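Arginine 3rd transport system periplasmic binding protein (Legionella pneumophila subsp. pneumophila str. Philadelphia 1, PDB 3KZG) probably binds arginine in the periplasm and delivers it to an uptake transporter, as a family 3 bacterial solute-binding protein. Local coordinates at residues 10-15 against 139-144; 66-71 against 85-90; 74-79 against 121-126; 167-172 against 177-182. All blocks are in the same frame, centred on the assembly; numbering follows the deposited sequence.

Interaction 1. Residues 10-15 against 139-144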
loop_
_atom_site.group_PDB
_atom_site.type_symbol
_atom_site.label_atom_id
_atom_site.label_comp_id
_atom_site.label_asym_id
_atom_site.label_seq_id
_atom_site.Cartn_x
_atom_site.Cartn_y
_atom_site.Cartn_z
ATOM N N SER A 10 -6.765 -28.947 17.744
ATOM C CA SER A 10 -7.066 -30.295 17.270
ATOM C C SER A 10 -5.809 -31.013 16.801
ATOM O O SER A 10 -4.744 -30.406 16.671
ATOM C CB SER A 10 -8.096 -30.260 16.139
ATOM O OG SER A 10 -7.554 -29.684 14.974
ATOM N N LYS A 11 -5.947 -32.311 16.542
ATOM C CA LYS A 11 -4.821 -33.127 16.110
ATOM C C LYS A 11 -4.545 -33.156 14.613
ATOM O O LYS A 11 -3.404 -33.332 14.200
ATOM C CB LYS A 11 -5.000 -34.567 16.609
ATOM C CG LYS A 11 -4.623 -34.756 18.068
ATOM C CD LYS A 11 -4.887 -36.175 18.538
ATOM C CE LYS A 11 -4.288 -36.414 19.921
ATOM N NZ LYS A 11 -4.677 -37.740 20.481
ATOM N N PHE A 12 -5.570 -32.985 13.790
ATOM C CA PHE A 12 -5.338 -33.039 12.358
ATOM C C PHE A 12 -6.406 -32.337 11.527
ATOM O O PHE A 12 -7.548 -32.797 11.416
ATOM C CB PHE A 12 -5.219 -34.507 11.919
ATOM C CG PHE A 12 -4.719 -34.686 10.513
ATOM C CD1 PHE A 12 -3.425 -34.306 10.164
ATOM C CD2 PHE A 12 -5.546 -35.226 9.532
ATOM C CE1 PHE A 12 -2.962 -34.461 8.856
ATOM C CE2 PHE A 12 -5.093 -35.385 8.222
ATOM C CZ PHE A 12 -3.796 -35.002 7.883
ATOM N N ASN A 13 -6.031 -31.205 10.953
ATOM C CA ASN A 13 -6.943 -30.464 10.095
ATOM C C ASN A 13 -6.159 -29.406 9.349
ATOM O O ASN A 13 -6.426 -28.214 9.471
ATOM C CB ASN A 13 -8.075 -29.818 10.896
ATOM C CG ASN A 13 -9.088 -29.112 10.003
ATOM O OD1 ASN A 13 -9.441 -29.612 8.931
ATOM N ND2 ASN A 13 -9.567 -27.950 10.445
ATOM N N PRO A 14 -5.155 -29.839 8.575
ATOM C CA PRO A 14 -4.345 -28.892 7.808
ATOM C C PRO A 14 -5.292 -28.056 6.951
ATOM O O PRO A 14 -6.360 -28.531 6.559
ATOM C CB PRO A 14 -3.440 -29.808 6.980
ATOM C CG PRO A 14 -4.274 -31.062 6.822
ATOM C CD PRO A 14 -4.845 -31.230 8.202
ATOM N N PRO A 15 -4.910 -26.809 6.630
ATOM C CA PRO A 15 -3.664 -26.143 7.011
ATOM C C PRO A 15 -3.701 -25.398 8.345
ATOM O O PRO A 15 -2.800 -24.612 8.626
ATOM C CB PRO A 15 -3.440 -25.184 5.854
ATOM C CG PRO A 15 -4.832 -24.708 5.599
ATOM C CD PRO A 15 -5.652 -25.991 5.651
ATOM N N LEU A 139 -12.519 -38.078 13.609
ATOM C CA LEU A 139 -11.246 -37.614 13.051
ATOM C C LEU A 139 -11.383 -37.309 11.564
ATOM O O LEU A 139 -12.144 -37.966 10.855
ATOM C CB LEU A 139 -10.139 -38.664 13.214
ATOM C CG LEU A 139 -9.694 -39.082 14.610
ATOM C CD1 LEU A 139 -10.763 -39.959 15.237
ATOM C CD2 LEU A 139 -8.375 -39.846 14.521
ATOM N N ILE A 140 -10.636 -36.312 11.100
ATOM C CA ILE A 140 -10.648 -35.939 9.696
ATOM C C ILE A 140 -10.129 -37.128 8.873
ATOM O O ILE A 140 -10.594 -37.375 7.766
ATOM C CB ILE A 140 -9.742 -34.707 9.438
ATOM C CG1 ILE A 140 -10.313 -33.470 10.143
ATOM C CG2 ILE A 140 -9.591 -34.460 7.942
ATOM C CD1 ILE A 140 -11.664 -33.015 9.624
ATOM N N GLN A 141 -9.172 -37.867 9.427
ATOM C CA GLN A 141 -8.602 -39.016 8.722
ATOM C C GLN A 141 -9.655 -40.072 8.409
ATOM O O GLN A 141 -9.652 -40.653 7.325
ATOM C CB GLN A 141 -7.475 -39.657 9.539
ATOM C CG GLN A 141 -6.363 -38.711 9.941
ATOM C CD GLN A 141 -6.583 -38.116 11.317
ATOM O OE1 GLN A 141 -7.580 -37.445 11.567
ATOM N NE2 GLN A 141 -5.647 -38.370 12.224
ATOM N N ASP A 142 -10.544 -40.317 9.367
ATOM C CA ASP A 142 -11.618 -41.295 9.215
ATOM C C ASP A 142 -12.581 -40.834 8.131
ATOM O O ASP A 142 -13.050 -41.621 7.311
ATOM C CB ASP A 142 -12.402 -41.443 10.527
ATOM C CG ASP A 142 -11.560 -41.997 11.663
ATOM O OD1 ASP A 142 -11.976 -41.853 12.835
ATOM O OD2 ASP A 142 -10.490 -42.581 11.387
HETATM N N MSE A 143 -12.881 -39.542 8.145
HETATM C CA MSE A 143 -13.802 -38.978 7.182
HETATM C C MSE A 143 -13.267 -39.085 5.761
HETATM O O MSE A 143 -14.001 -39.450 4.844
HETATM C CB MSE A 143 -14.077 -37.519 7.529
HETATM C CG MSE A 143 -15.006 -36.832 6.553
HETATM SE SE MSE A 143 -15.565 -35.140 7.212
HETATM C CE MSE A 143 -13.849 -34.233 7.193
ATOM N N LEU A 144 -11.992 -38.759 5.580
ATOM C CA LEU A 144 -11.395 -38.824 4.257
ATOM C C LEU A 144 -11.251 -40.279 3.812
ATOM O O LEU A 144 -11.341 -40.583 2.618
ATOM C CB LEU A 144 -10.039 -38.109 4.251
ATOM C CG LEU A 144 -10.124 -36.586 4.397
ATOM C CD1 LEU A 144 -8.723 -35.988 4.396
ATOM C CD2 LEU A 144 -10.957 -36.002 3.257
#

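Interaction 2. Residues 66-71 against 85-90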
loop_
_atom_site.group_PDB
_atom_site.type_symbol
_atom_site.label_atom_id
_atom_site.label_comp_id
_atom_site.label_asym_id
_atom_site.label_seq_id
_atom_site.Cartn_x
_atom_site.Cartn_y
_atom_site.Cartn_z
ATOM N N LEU A 66 -6.986 -21.648 26.634
ATOM C CA LEU A 66 -7.673 -21.211 25.428
ATOM C C LEU A 66 -7.724 -22.337 24.407
ATOM O O LEU A 66 -7.045 -23.351 24.551
ATOM C CB LEU A 66 -6.929 -20.019 24.819
ATOM C CG LEU A 66 -6.786 -18.772 25.689
ATOM C CD1 LEU A 66 -5.755 -17.838 25.082
ATOM C CD2 LEU A 66 -8.142 -18.088 25.829
ATOM N N VAL A 67 -8.543 -22.147 23.378
ATOM C CA VAL A 67 -8.665 -23.117 22.301
ATOM C C VAL A 67 -8.686 -22.393 20.960
ATOM O O VAL A 67 -9.363 -21.376 20.800
ATOM C CB VAL A 67 -9.953 -23.959 22.420
ATOM C CG1 VAL A 67 -10.222 -24.687 21.112
ATOM C CG2 VAL A 67 -9.809 -24.967 23.550
ATOM N N ILE A 68 -7.912 -22.917 20.016
ATOM C CA ILE A 68 -7.843 -22.385 18.664
ATOM C C ILE A 68 -7.714 -23.587 17.735
ATOM O O ILE A 68 -6.701 -24.283 17.727
ATOM C CB ILE A 68 -6.643 -21.424 18.472
ATOM C CG1 ILE A 68 -6.665 -20.854 17.049
ATOM C CG2 ILE A 68 -5.323 -22.133 18.772
ATOM C CD1 ILE A 68 -5.648 -19.759 16.802
ATOM N N ALA A 69 -8.775 -23.841 16.983
ATOM C CA ALA A 69 -8.817 -24.955 16.053
ATOM C C ALA A 69 -9.948 -24.667 15.088
ATOM O O ALA A 69 -11.020 -25.270 15.181
ATOM C CB ALA A 69 -9.083 -26.244 16.808
ATOM N N SER A 70 -9.703 -23.735 14.169
ATOM C CA SER A 70 -10.705 -23.327 13.191
ATOM C C SER A 70 -12.085 -23.389 13.843
ATOM O O SER A 70 -13.019 -23.964 13.298
ATOM C CB SER A 70 -10.646 -24.226 11.940
ATOM O OG SER A 70 -10.956 -25.579 12.224
HETATM N N MSE A 71 -12.203 -22.784 15.022
HETATM C CA MSE A 71 -13.462 -22.779 15.757
HETATM C C MSE A 71 -14.428 -21.706 15.287
HETATM O O MSE A 71 -14.195 -20.517 15.492
HETATM C CB MSE A 71 -13.200 -22.578 17.244
HETATM C CG MSE A 71 -14.416 -22.907 18.092
HETATM SE SE MSE A 71 -14.892 -24.774 17.851
HETATM C CE MSE A 71 -13.333 -25.528 18.721
ATOM N N LEU A 85 -12.248 -11.802 18.870
ATOM C CA LEU A 85 -12.670 -11.273 17.584
ATOM C C LEU A 85 -12.293 -12.372 16.592
ATOM O O LEU A 85 -11.291 -13.071 16.781
ATOM C CB LEU A 85 -11.891 -9.999 17.248
ATOM C CG LEU A 85 -12.005 -8.841 18.244
ATOM C CD1 LEU A 85 -11.075 -7.703 17.825
ATOM C CD2 LEU A 85 -13.448 -8.375 18.308
ATOM N N PRO A 86 -13.096 -12.564 15.541
ATOM C CA PRO A 86 -12.734 -13.610 14.580
ATOM C C PRO A 86 -11.448 -13.172 13.883
ATOM O O PRO A 86 -11.236 -11.974 13.676
ATOM C CB PRO A 86 -13.935 -13.646 13.640
ATOM C CG PRO A 86 -14.413 -12.214 13.657
ATOM C CD PRO A 86 -14.302 -11.831 15.113
ATOM N N TYR A 87 -10.578 -14.123 13.552
ATOM C CA TYR A 87 -9.322 -13.791 12.880
ATOM C C TYR A 87 -9.364 -14.213 11.427
ATOM O O TYR A 87 -8.382 -14.068 10.703
ATOM C CB TYR A 87 -8.134 -14.481 13.563
ATOM C CG TYR A 87 -8.253 -15.992 13.709
ATOM C CD1 TYR A 87 -8.008 -16.853 12.635
ATOM C CD2 TYR A 87 -8.586 -16.559 14.939
ATOM C CE1 TYR A 87 -8.089 -18.252 12.796
ATOM C CE2 TYR A 87 -8.670 -17.942 15.104
ATOM C CZ TYR A 87 -8.421 -18.781 14.043
ATOM O OH TYR A 87 -8.507 -20.151 14.233
HETATM N N MSE A 88 -10.508 -14.731 11.000
HETATM C CA MSE A 88 -10.648 -15.204 9.632
HETATM C C MSE A 88 -12.110 -15.528 9.335
HETATM O O MSE A 88 -12.846 -15.990 10.215
HETATM C CB MSE A 88 -9.778 -16.455 9.450
HETATM C CG MSE A 88 -9.800 -17.088 8.074
HETATM SE SE MSE A 88 -8.475 -18.508 7.928
HETATM C CE MSE A 88 -8.872 -19.098 6.118
ATOM N N GLU A 89 -12.538 -15.263 8.107
ATOM C CA GLU A 89 -13.913 -15.562 7.720
ATOM C C GLU A 89 -14.076 -17.081 7.671
ATOM O O GLU A 89 -13.169 -17.786 7.242
ATOM C CB GLU A 89 -14.226 -14.970 6.344
ATOM C CG GLU A 89 -15.662 -15.173 5.900
ATOM C CD GLU A 89 -15.967 -14.509 4.563
ATOM O OE1 GLU A 89 -15.500 -15.008 3.517
ATOM O OE2 GLU A 89 -16.672 -13.482 4.569
ATOM N N SER A 90 -15.223 -17.586 8.116
ATOM C CA SER A 90 -15.455 -19.028 8.110
ATOM C C SER A 90 -16.401 -19.453 6.994
ATOM O O SER A 90 -17.538 -18.984 6.910
ATOM C CB SER A 90 -16.008 -19.492 9.469
ATOM O OG SER A 90 -17.221 -18.837 9.801
HETATM O O HOH W 1 -10.160 -21.435 16.087
#

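Interaction 3. Residues 74-79 against 121-126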
loop_
_atom_site.group_PDB
_atom_site.type_symbol
_atom_site.label_atom_id
_atom_site.label_comp_id
_atom_site.label_asym_id
_atom_site.label_seq_id
_atom_site.Cartn_x
_atom_site.Cartn_y
_atom_site.Cartn_z
ATOM N N THR A 74 -20.590 -19.541 16.721
ATOM C CA THR A 74 -21.998 -19.835 16.463
ATOM C C THR A 74 -22.778 -19.518 17.728
ATOM O O THR A 74 -22.219 -19.528 18.823
ATOM C CB THR A 74 -22.241 -21.327 16.129
ATOM O OG1 THR A 74 -21.983 -22.124 17.291
ATOM C CG2 THR A 74 -21.334 -21.782 14.995
ATOM N N ASP A 75 -24.066 -19.245 17.582
ATOM C CA ASP A 75 -24.889 -18.943 18.745
ATOM C C ASP A 75 -24.934 -20.111 19.729
ATOM O O ASP A 75 -24.906 -19.908 20.940
ATOM C CB ASP A 75 -26.306 -18.564 18.307
ATOM C CG ASP A 75 -26.372 -17.173 17.708
ATOM O OD1 ASP A 75 -25.843 -16.233 18.341
ATOM O OD2 ASP A 75 -26.956 -17.016 16.616
ATOM N N GLU A 76 -24.988 -21.332 19.209
ATOM C CA GLU A 76 -25.033 -22.511 20.064
ATOM C C GLU A 76 -23.822 -22.597 20.987
ATOM O O GLU A 76 -23.954 -22.920 22.166
ATOM C CB GLU A 76 -25.126 -23.778 19.218
ATOM C CG GLU A 76 -26.449 -23.924 18.486
ATOM C CD GLU A 76 -26.561 -25.234 17.726
ATOM O OE1 GLU A 76 -25.733 -25.468 16.817
ATOM O OE2 GLU A 76 -27.476 -26.026 18.040
ATOM N N ARG A 77 -22.644 -22.303 20.451
ATOM C CA ARG A 77 -21.425 -22.357 21.244
ATOM C C ARG A 77 -21.290 -21.171 22.201
ATOM O O ARG A 77 -20.702 -21.299 23.276
ATOM C CB ARG A 77 -20.203 -22.424 20.322
ATOM C CG ARG A 77 -20.135 -23.694 19.477
ATOM C CD ARG A 77 -20.112 -24.934 20.360
ATOM N NE ARG A 77 -19.920 -26.164 19.601
ATOM C CZ ARG A 77 -19.774 -27.363 20.155
ATOM N NH1 ARG A 77 -19.804 -27.492 21.474
ATOM N NH2 ARG A 77 -19.579 -28.432 19.396
ATOM N N LYS A 78 -21.837 -20.021 21.825
ATOM C CA LYS A 78 -21.740 -18.847 22.681
ATOM C C LYS A 78 -22.548 -18.983 23.968
ATOM O O LYS A 78 -22.496 -18.115 24.837
ATOM C CB LYS A 78 -22.159 -17.587 21.916
ATOM C CG LYS A 78 -21.144 -17.173 20.859
ATOM C CD LYS A 78 -21.353 -15.748 20.356
ATOM C CE LYS A 78 -22.606 -15.607 19.511
ATOM N NZ LYS A 78 -22.667 -14.254 18.878
ATOM N N LYS A 79 -23.280 -20.085 24.096
ATOM C CA LYS A 79 -24.083 -20.331 25.290
ATOM C C LYS A 79 -23.241 -20.918 26.417
ATOM O O LYS A 79 -23.656 -20.923 27.574
ATOM C CB LYS A 79 -25.242 -21.275 24.958
ATOM C CG LYS A 79 -26.172 -20.725 23.889
ATOM C CD LYS A 79 -27.336 -21.658 23.608
ATOM C CE LYS A 79 -28.249 -21.063 22.551
ATOM N NZ LYS A 79 -29.404 -21.942 22.246
ATOM N N TYR A 121 -21.379 -28.312 10.850
ATOM C CA TYR A 121 -21.598 -28.793 9.491
ATOM C C TYR A 121 -22.751 -29.780 9.298
ATOM O O TYR A 121 -23.418 -29.766 8.257
ATOM C CB TYR A 121 -20.290 -29.354 8.927
ATOM C CG TYR A 121 -19.205 -28.295 8.818
ATOM C CD1 TYR A 121 -19.525 -26.979 8.457
ATOM C CD2 TYR A 121 -17.865 -28.603 9.051
ATOM C CE1 TYR A 121 -18.542 -26.004 8.330
ATOM C CE2 TYR A 121 -16.870 -27.629 8.926
ATOM C CZ TYR A 121 -17.220 -26.333 8.564
ATOM O OH TYR A 121 -16.258 -25.363 8.440
ATOM N N ALA A 122 -22.998 -30.628 10.288
ATOM C CA ALA A 122 -24.104 -31.568 10.184
ATOM C C ALA A 122 -25.378 -30.739 10.067
ATOM O O ALA A 122 -26.255 -31.017 9.243
ATOM C CB ALA A 122 -24.172 -32.446 11.430
ATOM N N ARG A 123 -25.471 -29.714 10.906
ATOM C CA ARG A 123 -26.630 -28.836 10.910
ATOM C C ARG A 123 -26.774 -28.102 9.579
ATOM O O ARG A 123 -27.884 -27.917 9.082
ATOM C CB ARG A 123 -26.516 -27.831 12.060
ATOM C CG ARG A 123 -27.717 -26.913 12.203
ATOM C CD ARG A 123 -27.585 -26.031 13.436
ATOM N NE ARG A 123 -27.561 -26.814 14.669
ATOM C CZ ARG A 123 -28.578 -27.549 15.114
ATOM N NH1 ARG A 123 -29.714 -27.610 14.428
ATOM N NH2 ARG A 123 -28.461 -28.224 16.250
ATOM N N GLN A 124 -25.651 -27.695 8.994
ATOM C CA GLN A 124 -25.684 -26.986 7.718
ATOM C C GLN A 124 -26.224 -27.890 6.615
ATOM O O GLN A 124 -27.052 -27.478 5.804
ATOM C CB GLN A 124 -24.287 -26.510 7.329
ATOM C CG GLN A 124 -24.297 -25.551 6.151
ATOM C CD GLN A 124 -22.934 -25.375 5.524
ATOM O OE1 GLN A 124 -21.939 -25.168 6.216
ATOM N NE2 GLN A 124 -22.882 -25.449 4.199
ATOM N N VAL A 125 -25.747 -29.131 6.600
ATOM C CA VAL A 125 -26.169 -30.105 5.606
ATOM C C VAL A 125 -27.667 -30.389 5.676
ATOM O O VAL A 125 -28.371 -30.324 4.666
ATOM C CB VAL A 125 -25.398 -31.446 5.784
ATOM C CG1 VAL A 125 -25.924 -32.494 4.821
ATOM C CG2 VAL A 125 -23.909 -31.224 5.551
ATOM N N LEU A 126 -28.163 -30.702 6.867
ATOM C CA LEU A 126 -29.577 -31.017 7.000
ATOM C C LEU A 126 -30.486 -29.819 6.737
ATOM O O LEU A 126 -31.571 -29.979 6.184
ATOM C CB LEU A 126 -29.862 -31.613 8.381
ATOM C CG LEU A 126 -29.177 -32.954 8.691
ATOM C CD1 LEU A 126 -29.631 -33.423 10.053
ATOM C CD2 LEU A 126 -29.507 -34.006 7.645
#

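Interaction 4. Residues 167-172 against 177-182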
loop_
_atom_site.group_PDB
_atom_site.type_symbol
_atom_site.label_atom_id
_atom_site.label_comp_id
_atom_site.label_asym_id
_atom_site.label_seq_id
_atom_site.Cartn_x
_atom_site.Cartn_y
_atom_site.Cartn_z
ATOM N N ALA A 167 -5.162 -29.922 -3.337
ATOM C CA ALA A 167 -3.861 -29.552 -3.866
ATOM C C ALA A 167 -2.722 -30.244 -3.122
ATOM O O ALA A 167 -1.558 -29.891 -3.299
ATOM C CB ALA A 167 -3.684 -28.040 -3.796
ATOM N N SER A 168 -3.051 -31.235 -2.302
ATOM C CA SER A 168 -2.023 -31.935 -1.541
ATOM C C SER A 168 -2.022 -33.452 -1.706
ATOM O O SER A 168 -1.036 -34.114 -1.383
ATOM C CB SER A 168 -2.149 -31.581 -0.055
ATOM O OG SER A 168 -1.941 -30.195 0.153
ATOM N N GLU A 169 -3.115 -34.006 -2.214
ATOM C CA GLU A 169 -3.195 -35.449 -2.387
ATOM C C GLU A 169 -3.735 -35.812 -3.761
ATOM O O GLU A 169 -4.892 -35.531 -4.071
ATOM C CB GLU A 169 -4.089 -36.050 -1.300
ATOM C CG GLU A 169 -3.947 -37.548 -1.135
ATOM C CD GLU A 169 -4.664 -38.072 0.100
ATOM O OE1 GLU A 169 -5.912 -38.155 0.094
ATOM O OE2 GLU A 169 -3.971 -38.392 1.084
ATOM N N PRO A 170 -2.901 -36.443 -4.607
ATOM C CA PRO A 170 -1.507 -36.821 -4.337
ATOM C C PRO A 170 -0.529 -35.652 -4.443
ATOM O O PRO A 170 -0.905 -34.553 -4.844
ATOM C CB PRO A 170 -1.238 -37.887 -5.390
ATOM C CG PRO A 170 -2.022 -37.379 -6.556
ATOM C CD PRO A 170 -3.336 -36.963 -5.917
ATOM N N TYR A 171 0.727 -35.902 -4.088
ATOM C CA TYR A 171 1.766 -34.877 -4.140
ATOM C C TYR A 171 1.838 -34.176 -5.492
ATOM O O TYR A 171 1.699 -32.957 -5.580
ATOM C CB TYR A 171 3.131 -35.494 -3.849
ATOM C CG TYR A 171 3.786 -34.978 -2.596
ATOM C CD1 TYR A 171 3.272 -35.297 -1.338
ATOM C CD2 TYR A 171 4.936 -34.191 -2.662
ATOM C CE1 TYR A 171 3.891 -34.849 -0.173
ATOM C CE2 TYR A 171 5.565 -33.736 -1.501
ATOM C CZ TYR A 171 5.039 -34.070 -0.258
ATOM O OH TYR A 171 5.662 -33.641 0.896
ATOM N N ALA A 172 2.077 -34.956 -6.541
ATOM C CA ALA A 172 2.185 -34.419 -7.888
ATOM C C ALA A 172 0.883 -34.600 -8.657
ATOM O O ALA A 172 0.852 -35.262 -9.698
ATOM C CB ALA A 172 3.326 -35.100 -8.626
ATOM N N GLY A 177 -2.636 -36.318 -11.738
ATOM C CA GLY A 177 -4.049 -35.999 -11.635
ATOM C C GLY A 177 -4.523 -35.920 -10.197
ATOM O O GLY A 177 -3.989 -36.597 -9.319
ATOM N N LYS A 178 -5.532 -35.091 -9.958
ATOM C CA LYS A 178 -6.073 -34.907 -8.620
ATOM C C LYS A 178 -6.922 -36.080 -8.144
ATOM O O LYS A 178 -7.452 -36.846 -8.947
ATOM C CB LYS A 178 -6.911 -33.627 -8.567
ATOM C CG LYS A 178 -6.123 -32.360 -8.835
ATOM C CD LYS A 178 -6.996 -31.123 -8.696
ATOM C CE LYS A 178 -6.188 -29.860 -8.941
ATOM N NZ LYS A 178 -7.009 -28.625 -8.814
ATOM N N LYS A 179 -7.041 -36.211 -6.825
ATOM C CA LYS A 179 -7.846 -37.263 -6.220
ATOM C C LYS A 179 -9.187 -36.672 -5.801
ATOM O O LYS A 179 -10.198 -37.378 -5.736
ATOM C CB LYS A 179 -7.148 -37.844 -4.987
ATOM C CG LYS A 179 -8.026 -38.805 -4.179
ATOM C CD LYS A 179 -7.331 -39.295 -2.918
ATOM C CE LYS A 179 -8.233 -40.234 -2.115
ATOM N NZ LYS A 179 -7.540 -40.792 -0.911
ATOM N N TYR A 180 -9.187 -35.371 -5.530
ATOM C CA TYR A 180 -10.395 -34.671 -5.101
ATOM C C TYR A 180 -10.847 -33.578 -6.065
ATOM O O TYR A 180 -10.094 -33.140 -6.936
ATOM C CB TYR A 180 -10.162 -34.027 -3.727
ATOM C CG TYR A 180 -9.735 -34.990 -2.647
ATOM C CD1 TYR A 180 -10.628 -35.932 -2.128
ATOM C CD2 TYR A 180 -8.435 -34.967 -2.145
ATOM C CE1 TYR A 180 -10.232 -36.829 -1.134
ATOM C CE2 TYR A 180 -8.028 -35.855 -1.156
ATOM C CZ TYR A 180 -8.930 -36.783 -0.653
ATOM O OH TYR A 180 -8.528 -37.654 0.339
ATOM N N LYS A 181 -12.094 -33.150 -5.889
ATOM C CA LYS A 181 -12.681 -32.069 -6.670
ATOM C C LYS A 181 -13.721 -31.385 -5.778
ATOM O O LYS A 181 -14.413 -32.045 -4.993
ATOM C CB LYS A 181 -13.341 -32.581 -7.963
ATOM C CG LYS A 181 -14.546 -33.486 -7.773
ATOM C CD LYS A 181 -15.234 -33.747 -9.109
ATOM C CE LYS A 181 -16.354 -34.761 -8.979
ATOM N NZ LYS A 181 -16.997 -35.047 -10.294
ATOM N N LEU A 182 -13.813 -30.065 -5.889
ATOM C CA LEU A 182 -14.756 -29.292 -5.091
ATOM C C LEU A 182 -16.114 -29.236 -5.775
ATOM O O LEU A 182 -16.204 -29.151 -7.001
ATOM C CB LEU A 182 -14.229 -27.870 -4.882
ATOM C CG LEU A 182 -12.778 -27.700 -4.429
ATOM C CD1 LEU A 182 -12.509 -26.224 -4.164
ATOM C CD2 LEU A 182 -12.509 -28.526 -3.178
HETATM O O HOH W 2 -6.709 -33.927 -5.132
#

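Interaction 1. Residues 10-15 against 139-144
The amide of Asn13 lies between two parts of the second lobe: ND2 is hydrogen-bonded to Asp158 OD2, while OD1 rests 4.1 Å from Ile140 CD1. Its neighbour Phe12 makes most of the contact with the first turn of helix 140-148. With CG anti to the backbone N (chi1 -169°), the Phe12 ring lies beside Gln141, whose chain bends at chi2 (94°) so that its amide passes obliquely along one corner of the ring. Phe12 CD2 comes within 3.6 Å of Gln141 CD, and the ring and amide planes are 49° apart. Pro14 CD of the same segment sits over the centre of one face of this ring. Deeper in, Ile140 directs CG1 at the backbone, only 3.1 Å from Phe12 O, a tight fit, and its CB lies 4.2 Å from Phe12 CD2. Segment 10-15 ends a strand of one lobe and segment 139-144 begins a helix of the other, so the contact spans the two lobes of a type II periplasmic binding protein. Between these two segments the seam is held by van der Waals packing, and the polar link through Asn13 to Asp158 is consistent with lobes drawn together around the cleft.

Interaction 2. Residues 66-71 against 85-90
Tyr87 alone carries loop 85-90 into contact with segment 66-71, meeting Ile68 directly and the backbone N atoms of Ala69 and Met71 through a water. The loop begins at Leu85 and Pro86, which pack on Pro86 and Leu85 of a second subunit. At Tyr87 the chain sends its ring inward: chi1 of 54° sets CG between the backbone N and the carbonyl carbon, and the phenol then crosses the Ile68 side chain obliquely. Ile68 CG1 is 3.4 Å from Tyr87 OH, and Ile68 CD1 lies 3.9 Å from Tyr87 CE2. Beyond the ring, Tyr87 OH is hydrogen-bonded to water 1 at 2.8 Å. That water accepts from Ala69 N at 2.9 Å and from Met71 N at 2.7 Å, two amides brought to one point by the bend at Ser70, whose phi is positive. Ser70 N is hydrogen-bonded to Asp30 OD2, and Asp30 OD1 makes a weak bond with the phenol. Further on, Ser90 OG bonds to Ile189 O and Gly192 N, in what is probably the hinge, where the chain passes between lobes. The buried amides at the end of the strand region are therefore satisfied by a water that the phenol helps hold in place, while isoleucine supplies an apolar wall beside the hydroxyl.

Interaction 3. Residues 74-79 against 121-126
Glu76 and Arg123 approach from opposite directions to form a salt bridge between the two lobes of this type II periplasmic binding protein fold. Glu76 stands on a helical turn of the first lobe, its chain extended beyond CG; Arg123 projects from helix 121-127 of the second and bends at chi3 (-63°) to turn its guanidinium toward the carboxylate. The flat groups do not align: their planes are 77° apart, which rules out a coplanar, two-pronged pairing. Arg123 NE donates to Glu76 OE1 over 3.1 Å, with a bent N-H...O angle of 138° and an approach from above the carboxylate plane. The second oxygen, Glu76 OE2, lies 3.0 Å from Arg123 NH2. Both residues are exposed, so solvent probably weakens the attraction. Nearby, Arg77 NH2 reaches Gly118 O, a further link to the second lobe. The turn bearing Glu76 is closed by an ST motif, in which Arg77 N donates to Thr74 OG1 at 3.2 Å.

Interaction 4. Residues 167-172 against 177-182
Glu169 is the first residue of segment 167-172 to grip the returning chain, and one oxygen, OE1, does the work. Tyr180 OH donates to Glu169 OE1 over 2.7 Å, arriving nearly in line with the C-O bond; OE1 itself lies at the edge of the ring, near its plane. Lys179 NZ comes to the same Glu169 OE1 at 3.3 Å from above the carboxylate plane, making a salt bridge; it also bonds to Ser148 OG at the end of helix 140-148. Glu169 and Lys179 run side by side, each with CG anti to its N (chi1 -164° and 171°), and Lys179 CG in turn covers one face of the Tyr180 ring. The backbone joins in through water 2, which donates to Glu169 O at 2.6 Å and accepts from Lys179 N at 2.9 Å. Next comes Pro170, after a cis peptide bond: its CG lies 3.5 Å from Gly177 O and its CD 4.0 Å from Lys179 CB. At the far end, Tyr171 and Ala172 face Leu175 and Lys174 of a third subunit. The two segments flank the short helix 173-176 and close the turn that leads from helix 159-166 into strand 180-188. Two donors converging on one oxygen would probably stabilise the ionised glutamate and fix its carboxylate, while a water bridges the two backbones.

From the N terminus, segment 10-15 opens the longest loop, which interaction 1 closes at 139-144 by joining the first lobe to helix 140-148 of the second. Interactions 2 and 3 both fall within that span and cross one another: 66-71 pairs with 85-90, whereas 74-79, lying between them, pairs with 121-126. Interaction 2 ties the end of a first-lobe strand to the loop leading into the second lobe, and interaction 3 bridges the lobes at the surface. Interactions 1 and 2 meet where Asn13 packs on Ser70. Interaction 4 follows in series, closing the short loop around helix 173-176 in the second lobe, and touches interaction 1 through Leu144 and Tyr180.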